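Local structure of uncharacterized protein (Sulfolobus solfataricus P2, 2QS7) at residues I27-A32 / Y37-F42; I114-L119 / D124-V129. The protein is a putative oxidoreductase of the DsrE/DsrF-like family whose substrate and precise role have not been established. One frame throughout, in Å; residues are numbered along the deposited sequence. Where two conformers were deposited one is given.

Interaction 1 of 2, residues I27-A32 / Y37-F42; sequences ILTSGA and YEVNLF
The turn from helix to strand in a beta-alpha-beta unit brings Ala32 and Thr29 of helix 19-34 against Tyr37, just ahead of strand 38-43, and Val39 and Leu41 within it. Where the chain turns back, Tyr37 N donates to Ala32 O at 2.9 Å. Ala32 O also lies 3.4 Å from Tyr37 CD1, oblique to the ring, and Ala32 CB meets Tyr37 CB at 3.8 Å. Beyond this junction the axes of helix 27-32 and strand 38-42 run nearly antiparallel, at 159°, with a closest approach of 8.7 Å, as expected where the helix of a beta-alpha-beta crossover returns over its parallel sheet. Val39 divides its two methyls along the helix: CG1, anti to the backbone N (chi1 -178°), reaches Thr29 CG2, while CG2 rests 3.8 Å from Ala32 CB. Thr29 and Leu41 meet tip to tip, with Thr29 OG1 3.5 Å from Leu41 CD2; that buried hydroxyl is hydrogen-bonded to Val25 O one turn back in the helix, which satisfies it. Helix 87-97 packs on both of these side chains. The Tyr37 hydroxyl bonds to Asp134 of the second subunit, and Leu133 of that subunit packs on Tyr37 and Ala32. With an alanine here in place of Tyr37, Asp134 of the second subunit would probably lose its hydroxyl partner and a gap would probably open beside Leu133.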
# COMPACT_ATOMS: atom_id res chain seq x y z
N ILE A 27 -5.20 -14.30 2.76
CA ILE A 27 -6.66 -14.26 2.75
C ILE A 27 -7.16 -13.78 1.39
O ILE A 27 -8.10 -14.32 0.84
CB ILE A 27 -7.20 -13.37 3.91
CG1 ILE A 27 -6.88 -14.00 5.27
CG2 ILE A 27 -8.70 -13.16 3.77
CD1 ILE A 27 -7.03 -13.04 6.40
N LEU A 28 -6.53 -12.76 0.84
CA LEU A 28 -6.91 -12.30 -0.51
C LEU A 28 -6.68 -13.40 -1.52
O LEU A 28 -7.51 -13.64 -2.39
CB LEU A 28 -6.07 -11.10 -0.92
CG LEU A 28 -6.53 -9.76 -0.40
CD1 LEU A 28 -5.35 -8.81 -0.36
CD2 LEU A 28 -7.66 -9.23 -1.29
N THR A 29 -5.52 -14.04 -1.45
CA THR A 29 -5.19 -15.07 -2.43
C THR A 29 -6.17 -16.21 -2.37
O THR A 29 -6.67 -16.67 -3.38
CB THR A 29 -3.78 -15.59 -2.21
OG1 THR A 29 -2.87 -14.49 -2.35
CG2 THR A 29 -3.44 -16.67 -3.22
N SER A 30 -6.45 -16.66 -1.15
CA SER A 30 -7.32 -17.80 -0.89
C SER A 30 -8.74 -17.51 -1.34
O SER A 30 -9.36 -18.31 -2.03
CB SER A 30 -7.31 -18.10 0.61
OG SER A 30 -7.90 -19.35 0.89
N GLY A 31 -9.23 -16.34 -0.95
CA GLY A 31 -10.60 -15.92 -1.31
C GLY A 31 -10.76 -15.70 -2.79
O GLY A 31 -11.71 -16.16 -3.37
N ALA A 32 -9.82 -15.02 -3.42
CA ALA A 32 -9.89 -14.77 -4.86
C ALA A 32 -9.82 -16.07 -5.66
O ALA A 32 -10.61 -16.27 -6.59
CB ALA A 32 -8.77 -13.75 -5.28
N TYR A 37 -10.76 -16.39 -9.53
CA TYR A 37 -9.76 -15.45 -10.03
C TYR A 37 -8.43 -16.11 -10.35
O TYR A 37 -8.05 -17.05 -9.68
CB TYR A 37 -9.44 -14.38 -8.97
CG TYR A 37 -10.45 -13.26 -8.76
CD1 TYR A 37 -11.71 -13.49 -8.20
CD2 TYR A 37 -10.13 -11.94 -9.11
CE1 TYR A 37 -12.63 -12.45 -8.00
CE2 TYR A 37 -11.05 -10.90 -8.92
CZ TYR A 37 -12.29 -11.17 -8.37
OH TYR A 37 -13.18 -10.13 -8.20
N GLU A 38 -7.70 -15.55 -11.31
CA GLU A 38 -6.32 -15.90 -11.57
C GLU A 38 -5.60 -14.96 -10.59
O GLU A 38 -5.92 -13.76 -10.50
CB GLU A 38 -6.00 -15.57 -13.03
CG GLU A 38 -4.51 -15.58 -13.35
CD GLU A 38 -4.16 -14.94 -14.72
OE1 GLU A 38 -5.09 -15.04 -15.62
OE2 GLU A 38 -2.98 -14.36 -14.87
N VAL A 39 -4.66 -15.48 -9.79
CA VAL A 39 -3.95 -14.66 -8.85
C VAL A 39 -2.46 -14.74 -9.12
O VAL A 39 -1.91 -15.83 -9.27
CB VAL A 39 -4.24 -15.07 -7.36
CG1 VAL A 39 -3.53 -14.18 -6.41
CG2 VAL A 39 -5.74 -15.05 -7.07
N ASN A 40 -1.81 -13.58 -9.18
CA ASN A 40 -0.39 -13.49 -9.39
C ASN A 40 0.20 -12.79 -8.19
O ASN A 40 -0.23 -11.70 -7.84
CB ASN A 40 -0.05 -12.69 -10.66
CG ASN A 40 -0.69 -13.24 -11.87
OD1 ASN A 40 -0.41 -14.37 -12.26
ND2 ASN A 40 -1.54 -12.44 -12.48
N LEU A 41 1.19 -13.41 -7.56
CA LEU A 41 1.88 -12.78 -6.44
C LEU A 41 3.32 -12.53 -6.82
O LEU A 41 4.00 -13.41 -7.36
CB LEU A 41 1.84 -13.68 -5.21
CG LEU A 41 0.45 -14.11 -4.72
CD1 LEU A 41 0.59 -15.13 -3.55
CD2 LEU A 41 -0.39 -12.93 -4.30
N PHE A 42 3.78 -11.32 -6.53
CA PHE A 42 5.16 -10.93 -6.80
C PHE A 42 5.83 -10.51 -5.49
O PHE A 42 5.53 -9.45 -4.93
CB PHE A 42 5.22 -9.78 -7.78
CG PHE A 42 6.62 -9.40 -8.16
CD1 PHE A 42 7.41 -10.25 -8.89
CD2 PHE A 42 7.16 -8.18 -7.79
CE1 PHE A 42 8.68 -9.88 -9.25
CE2 PHE A 42 8.42 -7.82 -8.16
CZ PHE A 42 9.17 -8.66 -8.88

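Interaction 2 of 2, residues I114-L119 / D124-V129; sequences IKREDL and DDVVGV
Val126 pushes one methyl, CG2, between the side chains of Arg116 and Leu119, and this valine shows how a single branch can serve two unlike neighbours. Its chi1 of 166° sets CG1 anti to the backbone N and leaves CG2 beside that nitrogen, from where it meets Leu119 CD1 at 4.1 Å and Arg116 NE at 4.2 Å. The Leu119 and Val126 side chains cross at about a right angle, a purely apolar meeting. Arg116 comes differently: in the conformer described, its chain, extended from CG to NE, carries the guanidinium across the valine, which lies under one face toward the rim, with CB 4.1 Å from the plane. From that position Arg116 NH2 makes a weak 3.2 Å bond to a water, which in turn donates to Val126 O at 2.7 Å, so the arginine reaches the strand backbone indirectly. Arg116 NH1 and Asp125 OD1 stay 4.6 Å apart, opposite charges that probably attract weakly, with no N-H directed at the oxygen. Asp125 OD1 instead accepts from Val126 N at 2.7 Å, while Asp118 OD2 takes Lys115 N at the head of the 3-10 turn 116-118. Leu119 and Val126 both pack on Met109 of helix 106-111, and Leu119 also touches Ala104 of strand 99-105, so the loop that follows the helix folds back beside strand 125-127, an outermost strand of the sheet within this chain.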
# COMPACT_ATOMS: atom_id res chain seq x y z
N ILE A 114 20.16 -13.34 -2.24
CA ILE A 114 19.33 -14.54 -2.20
C ILE A 114 19.43 -15.24 -3.54
O ILE A 114 19.39 -14.58 -4.58
CB ILE A 114 17.86 -14.14 -1.95
CG1 ILE A 114 17.75 -13.37 -0.63
CG2 ILE A 114 16.94 -15.37 -1.99
CD1 ILE A 114 16.40 -12.75 -0.41
N LYS A 115 19.58 -16.56 -3.52
CA LYS A 115 19.65 -17.36 -4.74
C LYS A 115 18.35 -18.17 -4.86
O LYS A 115 17.62 -18.32 -3.88
CB LYS A 115 20.91 -18.24 -4.77
CG LYS A 115 22.23 -17.42 -4.80
CD LYS A 115 23.51 -18.28 -4.79
N ARG A 116 18.06 -18.69 -6.05
CA ARG A 116 16.85 -19.46 -6.29
C ARG A 116 16.69 -20.65 -5.32
O ARG A 116 15.58 -20.97 -4.87
CB ARG A 116 16.86 -19.97 -7.75
CG ARG A 116 17.22 -18.87 -8.80
CD ARG A 116 16.76 -19.23 -10.22
NE ARG A 116 16.96 -18.10 -11.14
CZ ARG A 116 16.49 -18.04 -12.39
NH1 ARG A 116 15.76 -19.04 -12.90
NH2 ARG A 116 16.73 -16.97 -13.13
N GLU A 117 17.81 -21.31 -5.01
CA GLU A 117 17.82 -22.47 -4.12
C GLU A 117 17.36 -22.11 -2.71
O GLU A 117 16.84 -22.96 -1.98
CB GLU A 117 19.23 -23.07 -4.07
N ASP A 118 17.52 -20.84 -2.34
CA ASP A 118 17.11 -20.35 -1.03
C ASP A 118 15.60 -20.11 -0.93
O ASP A 118 15.07 -19.95 0.17
CB ASP A 118 17.82 -19.02 -0.76
CG ASP A 118 19.35 -19.12 -0.86
OD1 ASP A 118 19.92 -20.23 -0.64
OD2 ASP A 118 19.97 -18.07 -1.16
N LEU A 119 14.91 -20.09 -2.06
CA LEU A 119 13.48 -19.79 -2.07
C LEU A 119 12.59 -21.00 -1.85
O LEU A 119 12.98 -22.11 -2.21
CB LEU A 119 13.11 -19.13 -3.40
CG LEU A 119 13.71 -17.74 -3.65
CD1 LEU A 119 13.39 -17.17 -5.06
CD2 LEU A 119 13.21 -16.81 -2.57
N ASP A 124 7.19 -20.14 -8.44
CA ASP A 124 7.12 -20.60 -9.81
C ASP A 124 8.23 -20.03 -10.67
O ASP A 124 8.75 -20.71 -11.53
CB ASP A 124 5.74 -20.24 -10.39
CG ASP A 124 4.63 -20.97 -9.65
OD1 ASP A 124 4.70 -22.21 -9.64
OD2 ASP A 124 3.75 -20.33 -9.04
N ASP A 125 8.61 -18.78 -10.47
CA ASP A 125 9.64 -18.21 -11.30
C ASP A 125 10.22 -16.96 -10.68
O ASP A 125 9.63 -16.38 -9.78
CB ASP A 125 9.07 -17.86 -12.69
CG ASP A 125 10.14 -17.84 -13.78
OD1 ASP A 125 11.36 -17.97 -13.47
OD2 ASP A 125 9.75 -17.71 -14.96
N VAL A 126 11.40 -16.57 -11.17
CA VAL A 126 12.11 -15.37 -10.74
C VAL A 126 12.02 -14.44 -11.93
O VAL A 126 12.41 -14.83 -13.03
CB VAL A 126 13.61 -15.63 -10.42
CG1 VAL A 126 14.38 -14.32 -10.31
CG2 VAL A 126 13.74 -16.42 -9.12
N VAL A 127 11.48 -13.25 -11.71
CA VAL A 127 11.23 -12.33 -12.79
C VAL A 127 11.49 -10.90 -12.35
O VAL A 127 11.66 -10.60 -11.17
CB VAL A 127 9.76 -12.44 -13.25
CG1 VAL A 127 9.39 -13.89 -13.53
CG2 VAL A 127 8.80 -11.88 -12.23
N GLY A 128 11.52 -10.03 -13.34
CA GLY A 128 11.66 -8.61 -13.12
C GLY A 128 10.32 -7.90 -13.20
O GLY A 128 9.27 -8.49 -13.49
N VAL A 129 10.40 -6.60 -12.97
CA VAL A 129 9.27 -5.67 -12.93
C VAL A 129 8.39 -5.64 -14.11
O VAL A 129 7.18 -5.70 -13.98
CB VAL A 129 9.77 -4.18 -12.70
CG1 VAL A 129 9.08 -3.13 -13.67
CG2 VAL A 129 9.65 -3.83 -11.21
O HOH W 1 13.96 -16.43 -14.61

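How the interactions relate
Interactions 1 and 2 follow one another along the chain, the first closing before the second opens, and their centres lie 19 Å apart. Both reach the same parallel five-stranded sheet: strand 38-43 is central, strand 125-127 is outermost within this chain, and strand 99-105 runs between them. Interaction 1 is buried and joins a helix to the core, whereas interaction 2 is partly buried and sets a loop against the border strand. They nevertheless touch: in one conformer of Phe42, CE1 lies 3.6 Å from Val127 CG2, so packing appears to span strand 99-105. Each also nears another subunit of the trimer, with Leu28 and Val129 meeting across chains.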